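Local coordinates for protein deferrochelatase (Vibrio cholerae, PDB 5DE0) that binds heme b and probably acts as a peroxidase of the dye-decolorizing (DyP-type) family, at residues P13-F18 / V232-P237; A19-L24 / L99-A104; S7-L12 / E55-V60. All coordinates share one frame; numbering follows the deposited sequence.

In the fold
The first segments of the three contacts follow one another along the chain, in the order 3, 1, 2. Contact 3 (7-12 with 55-60) and contact 1 (13-18 with 232-237) use consecutive pieces of the N-terminal loop, and contact 2 (19-24 with 99-104) uses the strand that follows. Their centres lie about 10 to 11 Å apart. Contacts 2 and 3 meet one antiparallel sheet, where strands 57-62 and 98-104 are neighbours. Contact 1 ties the same loop to strand 232-239, an outermost strand of the second four-stranded sheet. Along the chain, contact 2 is nested within contact 1, whereas contact 3 crosses both. The N-terminal segment therefore bridges the two ferredoxin-like halves of the protein, and contact 1 leads on to the heme.

Contact 1. Residues P13-F18 / V232-P237; sequences PEAGPF and VRHSLP. With HEM (protoporphyrin IX containing Fe), chain F.
His234 turns its ring edge toward segment 13-18. CE1 comes within 3.0 Å of Pro13 O, near the ring plane. ND1 lies beside the methyl of Ala15, 3.7 Å from its CB, so a second part of the same edge is covered. No hydrogen bond joins the two segments here; NE2 is instead hydrogen-bonded to Ile11 O, just before segment 13-18. That bond probably helps fix the imidazole's rotation. His103 and His101 also meet the His234 ring from the neighbouring sheet.

Further along, Leu236 directs its side chain at the loop. Its CD2 touches the carbonyl oxygens of Gly16, at 3.8 Å, and Pro17, at 4.0 Å.

Arg233 faces the heme. Its chain bends at chi3 (-73°), and the guanidinium carries C1A of the porphyrin over one face, offset toward the rim. NH1 and NH2 each donate to heme O1D, both at 3.0 Å, with the carboxylate carbon CGD at the edge of the guanidinium in its plane. Two bonds thus grip one propionate oxygen. NH1 also forms a salt bridge with Asp147, which would help position the group. Residues at and around the break in strand 232-239 thus serve different surfaces: His234 and Leu236 pack on the N-terminal loop, while Arg233 belongs to the heme pocket of this DyP-type peroxidase.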
loop_
_atom_site.group_PDB
_atom_site.type_symbol
_atom_site.label_atom_id
_atom_site.label_comp_id
_atom_site.label_asym_id
_atom_site.label_seq_id
_atom_site.Cartn_x
_atom_site.Cartn_y
_atom_site.Cartn_z
ATOM N N PRO B 13 8.317 -9.278 19.435
ATOM C CA PRO B 13 7.081 -8.539 19.723
ATOM C C PRO B 13 5.920 -8.925 18.813
ATOM O O PRO B 13 6.134 -9.495 17.742
ATOM C CB PRO B 13 7.474 -7.075 19.481
ATOM C CG PRO B 13 8.956 -7.054 19.496
ATOM C CD PRO B 13 9.392 -8.379 18.982
ATOM N N GLU B 14 4.702 -8.622 19.250
ATOM C CA GLU B 14 3.520 -8.818 18.424
ATOM C C GLU B 14 3.593 -7.898 17.213
ATOM O O GLU B 14 4.089 -6.776 17.313
ATOM C CB GLU B 14 2.245 -8.546 19.225
ATOM C CG GLU B 14 1.997 -9.525 20.361
ATOM C CD GLU B 14 1.424 -10.842 19.880
ATOM O OE1 GLU B 14 0.935 -10.898 18.731
ATOM O OE2 GLU B 14 1.462 -11.822 20.653
ATOM N N ALA B 15 3.106 -8.377 16.073
ATOM C CA ALA B 15 3.145 -7.599 14.838
ATOM C C ALA B 15 2.382 -6.285 14.977
ATOM O O ALA B 15 1.314 -6.237 15.586
ATOM C CB ALA B 15 2.584 -8.415 13.685
ATOM N N GLY B 16 2.945 -5.217 14.418
ATOM C CA GLY B 16 2.285 -3.926 14.412
ATOM C C GLY B 16 1.201 -3.873 13.355
ATOM O O GLY B 16 1.088 -4.786 12.541
ATOM N N PRO B 17 0.395 -2.801 13.361
ATOM C CA PRO B 17 -0.704 -2.587 12.410
ATOM C C PRO B 17 -0.251 -2.583 10.948
ATOM O O PRO B 17 -1.064 -2.815 10.051
ATOM C CB PRO B 17 -1.248 -1.210 12.807
ATOM C CG PRO B 17 -0.862 -1.048 14.226
ATOM C CD PRO B 17 0.463 -1.730 14.369
ATOM N N PHE B 18 1.031 -2.315 10.718
ATOM C CA PHE B 18 1.584 -2.276 9.368
ATOM C C PHE B 18 2.930 -2.982 9.329
ATOM O O PHE B 18 3.678 -2.950 10.305
ATOM C CB PHE B 18 1.742 -0.833 8.886
ATOM C CG PHE B 18 0.495 -0.015 9.011
ATOM C CD1 PHE B 18 -0.432 0.014 7.984
ATOM C CD2 PHE B 18 0.245 0.725 10.158
ATOM C CE1 PHE B 18 -1.589 0.770 8.096
ATOM C CE2 PHE B 18 -0.908 1.481 10.277
ATOM C CZ PHE B 18 -1.826 1.504 9.244
ATOM N N VAL B 232 6.167 -19.013 15.180
ATOM C CA VAL B 232 5.743 -17.649 15.456
ATOM C C VAL B 232 5.481 -16.920 14.144
ATOM O O VAL B 232 6.413 -16.592 13.409
ATOM C CB VAL B 232 6.793 -16.878 16.279
ATOM C CG1 VAL B 232 6.365 -15.429 16.465
ATOM C CG2 VAL B 232 7.007 -17.553 17.627
ATOM N N ARG B 233 4.208 -16.672 13.852
ATOM C CA ARG B 233 3.818 -16.048 12.593
ATOM C C ARG B 233 3.755 -14.528 12.695
ATOM O O ARG B 233 3.288 -13.981 13.693
ATOM C CB ARG B 233 2.463 -16.591 12.130
ATOM C CG ARG B 233 2.479 -18.060 11.735
ATOM C CD ARG B 233 1.065 -18.608 11.607
ATOM N NE ARG B 233 0.428 -18.777 12.909
ATOM C CZ ARG B 233 -0.886 -18.762 13.107
ATOM N NH1 ARG B 233 -1.710 -18.575 12.084
ATOM N NH2 ARG B 233 -1.377 -18.925 14.328
ATOM N N HIS B 234 4.227 -13.854 11.653
ATOM C CA HIS B 234 4.164 -12.397 11.579
ATOM C C HIS B 234 3.419 -11.965 10.323
ATOM O O HIS B 234 3.601 -10.850 9.832
ATOM C CB HIS B 234 5.569 -11.788 11.594
ATOM C CG HIS B 234 6.086 -11.493 12.967
ATOM N ND1 HIS B 234 5.710 -10.373 13.676
ATOM C CD2 HIS B 234 6.947 -12.170 13.762
ATOM C CE1 HIS B 234 6.317 -10.373 14.849
ATOM N NE2 HIS B 234 7.074 -11.453 14.927
ATOM N N SER B 235 2.582 -12.860 9.810
ATOM C CA SER B 235 1.862 -12.624 8.565
ATOM C C SER B 235 0.908 -11.447 8.674
ATOM O O SER B 235 0.508 -11.051 9.769
ATOM C CB SER B 235 1.085 -13.872 8.152
ATOM O OG SER B 235 1.887 -15.033 8.260
ATOM N N LEU B 236 0.544 -10.896 7.521
ATOM C CA LEU B 236 -0.354 -9.755 7.458
ATOM C C LEU B 236 -0.958 -9.656 6.062
ATOM O O LEU B 236 -0.268 -9.889 5.070
ATOM C CB LEU B 236 0.392 -8.469 7.814
ATOM C CG LEU B 236 -0.297 -7.472 8.745
ATOM C CD1 LEU B 236 -0.822 -8.164 9.991
ATOM C CD2 LEU B 236 0.667 -6.356 9.122
ATOM N N PRO B 237 -2.258 -9.332 5.984
ATOM C CA PRO B 237 -2.951 -9.129 4.707
ATOM C C PRO B 237 -2.296 -8.028 3.874
ATOM O O PRO B 237 -1.620 -7.169 4.434
ATOM C CB PRO B 237 -4.365 -8.725 5.135
ATOM C CG PRO B 237 -4.522 -9.287 6.501
ATOM C CD PRO B 237 -3.169 -9.207 7.133
HETATM C CHA HEM F . -3.569 -21.217 11.988
HETATM C CHB HEM F . 0.686 -22.275 9.913
HETATM C CHC HEM F . -0.863 -20.419 5.692
HETATM C CHD HEM F . -4.725 -18.612 8.003
HETATM C C1A HEM F . -2.282 -21.670 11.796
HETATM C C2A HEM F . -1.443 -22.315 12.787
HETATM C C3A HEM F . -0.270 -22.603 12.214
HETATM C C4A HEM F . -0.324 -22.154 10.839
HETATM C CMA HEM F . 0.941 -23.294 12.880
HETATM C CAA HEM F . -1.846 -22.614 14.248
HETATM C CBA HEM F . -2.180 -24.099 14.369
HETATM C CGA HEM F . -2.733 -24.392 15.736
HETATM O O1A HEM F . -3.936 -24.109 15.968
HETATM O O2A HEM F . -1.969 -24.912 16.589
HETATM C C1B HEM F . 0.603 -21.945 8.580
HETATM C C2B HEM F . 1.558 -22.322 7.562
HETATM C C3B HEM F . 1.153 -21.817 6.398
HETATM C C4B HEM F . -0.095 -21.096 6.623
HETATM C CMB HEM F . 2.841 -23.155 7.782
HETATM C CAB HEM F . 1.935 -22.018 5.080
HETATM C CBB HEM F . 1.551 -21.465 3.931
HETATM C C1C HEM F . -2.033 -19.733 5.948
HETATM C C2C HEM F . -2.799 -18.948 4.997
HETATM C C3C HEM F . -3.868 -18.447 5.646
HETATM C C4C HEM F . -3.808 -18.909 7.018
HETATM C CMC HEM F . -2.397 -18.754 3.516
HETATM C CAC HEM F . -5.023 -17.548 5.136
HETATM C CBC HEM F . -5.205 -17.186 3.863
HETATM C C1D HEM F . -4.847 -19.226 9.232
HETATM C C2D HEM F . -6.028 -19.199 10.064
HETATM C C3D HEM F . -5.666 -20.012 11.314
HETATM C C4D HEM F . -4.303 -20.450 11.108
HETATM C CMD HEM F . -7.372 -18.500 9.768
HETATM C CAD HEM F . -6.574 -20.305 12.526
HETATM C CBD HEM F . -6.469 -19.187 13.558
HETATM C CGD HEM F . -5.074 -19.139 14.124
HETATM O O1D HEM F . -4.268 -18.293 13.661
HETATM O O2D HEM F . -4.766 -19.943 15.043
HETATM N NA HEM F . -1.565 -21.589 10.619
HETATM N NB HEM F . -0.393 -21.200 7.972
HETATM N NC HEM F . -2.681 -19.687 7.168
HETATM N ND HEM F . -3.863 -19.968 9.879
HETATM FE FE HEM F . -2.183 -20.676 8.890
#

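Contact 2. Residues A19-L24 / L99-A104; sequences ALYTLL and LIHCHA
Tyr21 and His101 sit opposite each other on neighbouring antiparallel strands, their side chains side by side and pointing the same way. They form a non-hydrogen-bonded pair. Tyr21 leaves the strand with CG beside the backbone N (chi1 -42°), which swings the ring back along the strand, the way the His101 ring also leans. From CB the side chain runs out to CD1, 3.6 Å from His101 CD2. The next ring atom, CE1, is nearer still, 3.5 Å from the same CD2, and also lies close to His101 NE2. The two planes are almost parallel, at 11°, but slid so far apart that the rings barely overlap. At the tip, OH stands above the sheet and is hydrogen-bonded to His234 O. His101 is held at its other nitrogen, where ND1 pairs with Tyr252 OH.

Ala19 and His103 lie on this same face. Their CB atoms meet at 3.8 Å. Leu23 and Leu99 are there too, with CD2 of the first 3.6 Å from CD1 of the second. The reverse face carries Leu20 with Cys102 and Thr22 with Ile100. Where segment 19-24 ends, Leu24 CD2 crosses Ile100 CD1. Helix 108-117 covers part of this side through Leu110 and Leu114.

Four backbone hydrogen bonds join the strands, two between Leu20 and Cys102 and two between Thr22 and Ile100. The shortest runs from Leu20 N to Cys102 O at 2.6 Å. Thr22 O also receives a CA-H...O contact from Leu99.

All the touching residues are buried. The chemistry is therefore divided: the backbone bonds set the register, while Tyr21 and His101 send their polar ends to His234, in the break of strand 232-239, and Tyr252 of strand 247-253, joining the two sheets.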
loop_
_atom_site.group_PDB
_atom_site.type_symbol
_atom_site.label_atom_id
_atom_site.label_comp_id
_atom_site.label_asym_id
_atom_site.label_seq_id
_atom_site.Cartn_x
_atom_site.Cartn_y
_atom_site.Cartn_z
ATOM N N ALA B 19 3.245 -3.609 8.201
ATOM C CA ALA B 19 4.507 -4.326 8.077
ATOM C C ALA B 19 5.098 -4.234 6.674
ATOM O O ALA B 19 4.380 -4.071 5.687
ATOM C CB ALA B 19 4.324 -5.780 8.470
ATOM N N LEU B 20 6.421 -4.338 6.601
ATOM C CA LEU B 20 7.126 -4.370 5.328
ATOM C C LEU B 20 7.876 -5.685 5.163
ATOM O O LEU B 20 8.640 -6.088 6.039
ATOM C CB LEU B 20 8.103 -3.198 5.220
ATOM C CG LEU B 20 9.094 -3.272 4.056
ATOM C CD1 LEU B 20 8.363 -3.234 2.725
ATOM C CD2 LEU B 20 10.118 -2.150 4.147
ATOM N N TYR B 21 7.650 -6.353 4.038
ATOM C CA TYR B 21 8.360 -7.587 3.731
ATOM C C TYR B 21 9.042 -7.471 2.374
ATOM O O TYR B 21 8.379 -7.510 1.336
ATOM C CB TYR B 21 7.411 -8.782 3.729
ATOM C CG TYR B 21 6.402 -8.800 4.855
ATOM C CD1 TYR B 21 6.712 -9.366 6.084
ATOM C CD2 TYR B 21 5.129 -8.270 4.678
ATOM C CE1 TYR B 21 5.785 -9.396 7.109
ATOM C CE2 TYR B 21 4.196 -8.297 5.695
ATOM C CZ TYR B 21 4.527 -8.862 6.908
ATOM O OH TYR B 21 3.599 -8.887 7.925
ATOM N N THR B 22 10.364 -7.340 2.384
ATOM C CA THR B 22 11.109 -7.122 1.153
ATOM C C THR B 22 12.057 -8.277 0.835
ATOM O O THR B 22 12.901 -8.649 1.653
ATOM C CB THR B 22 11.917 -5.812 1.225
ATOM O OG1 THR B 22 11.024 -4.713 1.446
ATOM C CG2 THR B 22 12.678 -5.578 -0.071
ATOM N N LEU B 23 11.899 -8.844 -0.356
ATOM C CA LEU B 23 12.815 -9.861 -0.857
ATOM C C LEU B 23 13.681 -9.252 -1.954
ATOM O O LEU B 23 13.164 -8.683 -2.914
ATOM C CB LEU B 23 12.048 -11.074 -1.392
ATOM C CG LEU B 23 11.101 -11.790 -0.423
ATOM C CD1 LEU B 23 10.513 -13.036 -1.071
ATOM C CD2 LEU B 23 11.815 -12.146 0.865
ATOM N N LEU B 24 14.999 -9.366 -1.815
ATOM C CA LEU B 24 15.898 -8.774 -2.800
ATOM C C LEU B 24 17.051 -9.702 -3.173
ATOM O O LEU B 24 17.391 -10.629 -2.436
ATOM C CB LEU B 24 16.441 -7.433 -2.287
ATOM C CG LEU B 24 17.252 -7.399 -0.988
ATOM C CD1 LEU B 24 18.744 -7.490 -1.269
ATOM C CD2 LEU B 24 16.934 -6.145 -0.185
ATOM N N LEU B 99 16.150 -11.073 3.043
ATOM C CA LEU B 99 14.837 -10.641 3.503
ATOM C C LEU B 99 14.969 -9.461 4.465
ATOM O O LEU B 99 15.758 -9.502 5.410
ATOM C CB LEU B 99 14.092 -11.797 4.183
ATOM C CG LEU B 99 12.872 -11.440 5.040
ATOM C CD1 LEU B 99 11.785 -10.767 4.212
ATOM C CD2 LEU B 99 12.322 -12.680 5.740
ATOM N N ILE B 100 14.201 -8.407 4.209
ATOM C CA ILE B 100 14.104 -7.283 5.131
ATOM C C ILE B 100 12.690 -7.209 5.694
ATOM O O ILE B 100 11.744 -6.910 4.966
ATOM C CB ILE B 100 14.454 -5.946 4.449
ATOM C CG1 ILE B 100 15.884 -5.976 3.907
ATOM C CG2 ILE B 100 14.277 -4.785 5.421
ATOM C CD1 ILE B 100 16.311 -4.692 3.228
ATOM N N HIS B 101 12.550 -7.488 6.986
ATOM C CA HIS B 101 11.237 -7.508 7.627
ATOM C C HIS B 101 11.103 -6.410 8.681
ATOM O O HIS B 101 11.870 -6.362 9.644
ATOM C CB HIS B 101 10.979 -8.881 8.257
ATOM C CG HIS B 101 9.767 -8.929 9.133
ATOM N ND1 HIS B 101 9.731 -9.644 10.312
ATOM C CD2 HIS B 101 8.547 -8.358 9.004
ATOM C CE1 HIS B 101 8.543 -9.506 10.872
ATOM N NE2 HIS B 101 7.805 -8.731 10.098
ATOM N N CYS B 102 10.120 -5.535 8.486
ATOM C CA CYS B 102 9.824 -4.462 9.428
ATOM C C CYS B 102 8.337 -4.438 9.766
ATOM O O CYS B 102 7.507 -4.795 8.934
ATOM C CB CYS B 102 10.239 -3.104 8.852
ATOM S SG CYS B 102 11.958 -2.980 8.314
ATOM N N HIS B 103 8.004 -4.020 10.984
ATOM C CA HIS B 103 6.615 -3.729 11.324
ATOM C C HIS B 103 6.550 -2.588 12.334
ATOM O O HIS B 103 7.411 -2.474 13.205
ATOM C CB HIS B 103 5.892 -4.978 11.854
ATOM C CG HIS B 103 6.473 -5.540 13.116
ATOM N ND1 HIS B 103 6.237 -4.988 14.357
ATOM C CD2 HIS B 103 7.261 -6.621 13.329
ATOM C CE1 HIS B 103 6.863 -5.697 15.278
ATOM N NE2 HIS B 103 7.493 -6.692 14.682
ATOM N N ALA B 104 5.533 -1.741 12.202
ATOM C CA ALA B 104 5.409 -0.551 13.039
ATOM C C ALA B 104 3.953 -0.129 13.202
ATOM O O ALA B 104 3.052 -0.730 12.616
ATOM C CB ALA B 104 6.226 0.593 12.452
#

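Contact 3. Residues S7-L12 / E55-V60; sequences SQTAIL and ELTVSV
Gln8 lays its terminal amide against the backbone of Val60, matching both of that residue's polar groups. Val60 belongs to strand 57-62, an outermost strand of the antiparallel sheet in the N-terminal ferredoxin-like half of the DyP fold. The glutamine thus pairs with the strand much as another strand's backbone would. Its chain is extended beyond CG (chi2 -173°), which carries the amide out along the strand. OE1 accepts from Val60 N at 2.8 Å, and the bond is nearly straight, with 174° at the hydrogen. The donor sits above the carbonyl plane of the glutamine and is not on a lone pair. NE2 donates in return to Val60 O at 2.9 Å, with this partner in the amide plane. The same NE2 is also hydrogen-bonded to Pro292 O. These bonds fix which end of the amide is oxygen and limit its rotation.

Thr9 comes next along the loop. Its hydroxyl takes the position between backbone N and carbonyl carbon (chi1 60°), and this aims OG1 at the strand. There it accepts from Val58 N at 3.1 Å. The Thr9 side chain also rests on CB and CG2 of Thr57. A weak hydrogen bond runs from Ala10 N to Val58 O.

The chain has turned by this point, and Ile11 N bonds back to Gln8 O. The turn puts the methyl of Ala10 against the strand, where CB meets the carbonyl group of Val58 and the CB of Ser59. Ile11 adds CG1 and CD1 beside Ser59 OG. The polar end of Thr57 is engaged with the adjoining strand, since OG1 is hydrogen-bonded to His103 O. On the loop side, that same OG1 packs 3.6 Å from Ala10 CB.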
loop_
_atom_site.group_PDB
_atom_site.type_symbol
_atom_site.label_atom_id
_atom_site.label_comp_id
_atom_site.label_asym_id
_atom_site.label_seq_id
_atom_site.Cartn_x
_atom_site.Cartn_y
_atom_site.Cartn_z
ATOM N N SER B 7 17.755 -11.339 20.036
ATOM C CA SER B 7 17.178 -11.437 18.702
ATOM C C SER B 7 16.972 -10.054 18.093
ATOM O O SER B 7 17.002 -9.042 18.799
ATOM C CB SER B 7 15.848 -12.188 18.752
ATOM O OG SER B 7 14.950 -11.561 19.654
ATOM N N GLN B 8 16.758 -10.010 16.782
ATOM C CA GLN B 8 16.449 -8.751 16.113
ATOM C C GLN B 8 15.034 -8.312 16.490
ATOM O O GLN B 8 14.144 -9.144 16.675
ATOM C CB GLN B 8 16.617 -8.884 14.596
ATOM C CG GLN B 8 18.046 -9.243 14.186
ATOM C CD GLN B 8 18.272 -9.220 12.683
ATOM O OE1 GLN B 8 18.127 -8.183 12.038
ATOM N NE2 GLN B 8 18.642 -10.367 12.122
ATOM N N THR B 9 14.841 -7.001 16.600
ATOM C CA THR B 9 13.666 -6.424 17.254
ATOM C C THR B 9 12.305 -6.777 16.650
ATOM O O THR B 9 11.278 -6.579 17.294
ATOM C CB THR B 9 13.769 -4.890 17.278
ATOM O OG1 THR B 9 13.844 -4.393 15.936
ATOM C CG2 THR B 9 15.003 -4.449 18.053
ATOM N N ALA B 10 12.286 -7.291 15.426
ATOM C CA ALA B 10 11.018 -7.537 14.743
ATOM C C ALA B 10 10.370 -8.865 15.134
ATOM O O ALA B 10 9.156 -9.021 15.022
ATOM C CB ALA B 10 11.218 -7.481 13.232
ATOM N N ILE B 11 11.178 -9.807 15.607
ATOM C CA ILE B 11 10.735 -11.189 15.780
ATOM C C ILE B 11 9.814 -11.416 16.983
ATOM O O ILE B 11 8.674 -11.855 16.826
ATOM C CB ILE B 11 11.947 -12.130 15.910
ATOM C CG1 ILE B 11 12.887 -11.944 14.716
ATOM C CG2 ILE B 11 11.493 -13.576 16.014
ATOM C CD1 ILE B 11 14.117 -12.819 14.763
ATOM N N LEU B 12 10.313 -11.119 18.178
ATOM C CA LEU B 12 9.589 -11.413 19.417
ATOM C C LEU B 12 8.300 -10.608 19.659
ATOM O O LEU B 12 7.292 -11.189 20.062
ATOM C CB LEU B 12 10.528 -11.237 20.617
ATOM C CG LEU B 12 11.129 -12.522 21.192
ATOM C CD1 LEU B 12 11.725 -13.382 20.089
ATOM C CD2 LEU B 12 12.176 -12.201 22.249
ATOM N N GLU B 55 7.254 2.592 17.231
ATOM C CA GLU B 55 7.590 1.209 17.554
ATOM C C GLU B 55 8.118 0.466 16.330
ATOM O O GLU B 55 7.795 -0.702 16.109
ATOM C CB GLU B 55 6.376 0.486 18.145
ATOM C CG GLU B 55 5.888 1.094 19.457
ATOM C CD GLU B 55 4.734 0.328 20.073
ATOM O OE1 GLU B 55 4.289 -0.675 19.473
ATOM O OE2 GLU B 55 4.270 0.731 21.162
ATOM N N LEU B 56 8.926 1.161 15.535
ATOM C CA LEU B 56 9.515 0.582 14.334
ATOM C C LEU B 56 10.520 -0.506 14.691
ATOM O O LEU B 56 11.393 -0.306 15.537
ATOM C CB LEU B 56 10.187 1.667 13.490
ATOM C CG LEU B 56 10.900 1.195 12.221
ATOM C CD1 LEU B 56 9.905 0.661 11.198
ATOM C CD2 LEU B 56 11.733 2.320 11.633
ATOM N N THR B 57 10.380 -1.661 14.051
ATOM C CA THR B 57 11.270 -2.789 14.290
ATOM C C THR B 57 11.844 -3.294 12.975
ATOM O O THR B 57 11.356 -2.940 11.903
ATOM C CB THR B 57 10.546 -3.941 15.000
ATOM O OG1 THR B 57 9.482 -4.419 14.166
ATOM C CG2 THR B 57 9.971 -3.478 16.330
ATOM N N VAL B 58 12.878 -4.124 13.052
ATOM C CA VAL B 58 13.508 -4.652 11.848
ATOM C C VAL B 58 14.167 -6.007 12.108
ATOM O O VAL B 58 14.652 -6.277 13.207
ATOM C CB VAL B 58 14.560 -3.658 11.286
ATOM C CG1 VAL B 58 15.733 -3.507 12.245
ATOM C CG2 VAL B 58 15.038 -4.089 9.903
ATOM N N SER B 59 14.152 -6.869 11.094
ATOM C CA SER B 59 14.883 -8.128 11.139
ATOM C C SER B 59 15.439 -8.461 9.760
ATOM O O SER B 59 14.686 -8.608 8.797
ATOM C CB SER B 59 13.989 -9.263 11.636
ATOM O OG SER B 59 14.704 -10.484 11.662
ATOM N N VAL B 60 16.762 -8.571 9.671
ATOM C CA VAL B 60 17.429 -8.874 8.412
ATOM C C VAL B 60 17.839 -10.341 8.365
ATOM O O VAL B 60 18.502 -10.838 9.278
ATOM C CB VAL B 60 18.673 -7.990 8.203
ATOM C CG1 VAL B 60 19.319 -8.298 6.864
ATOM C CG2 VAL B 60 18.295 -6.517 8.295
#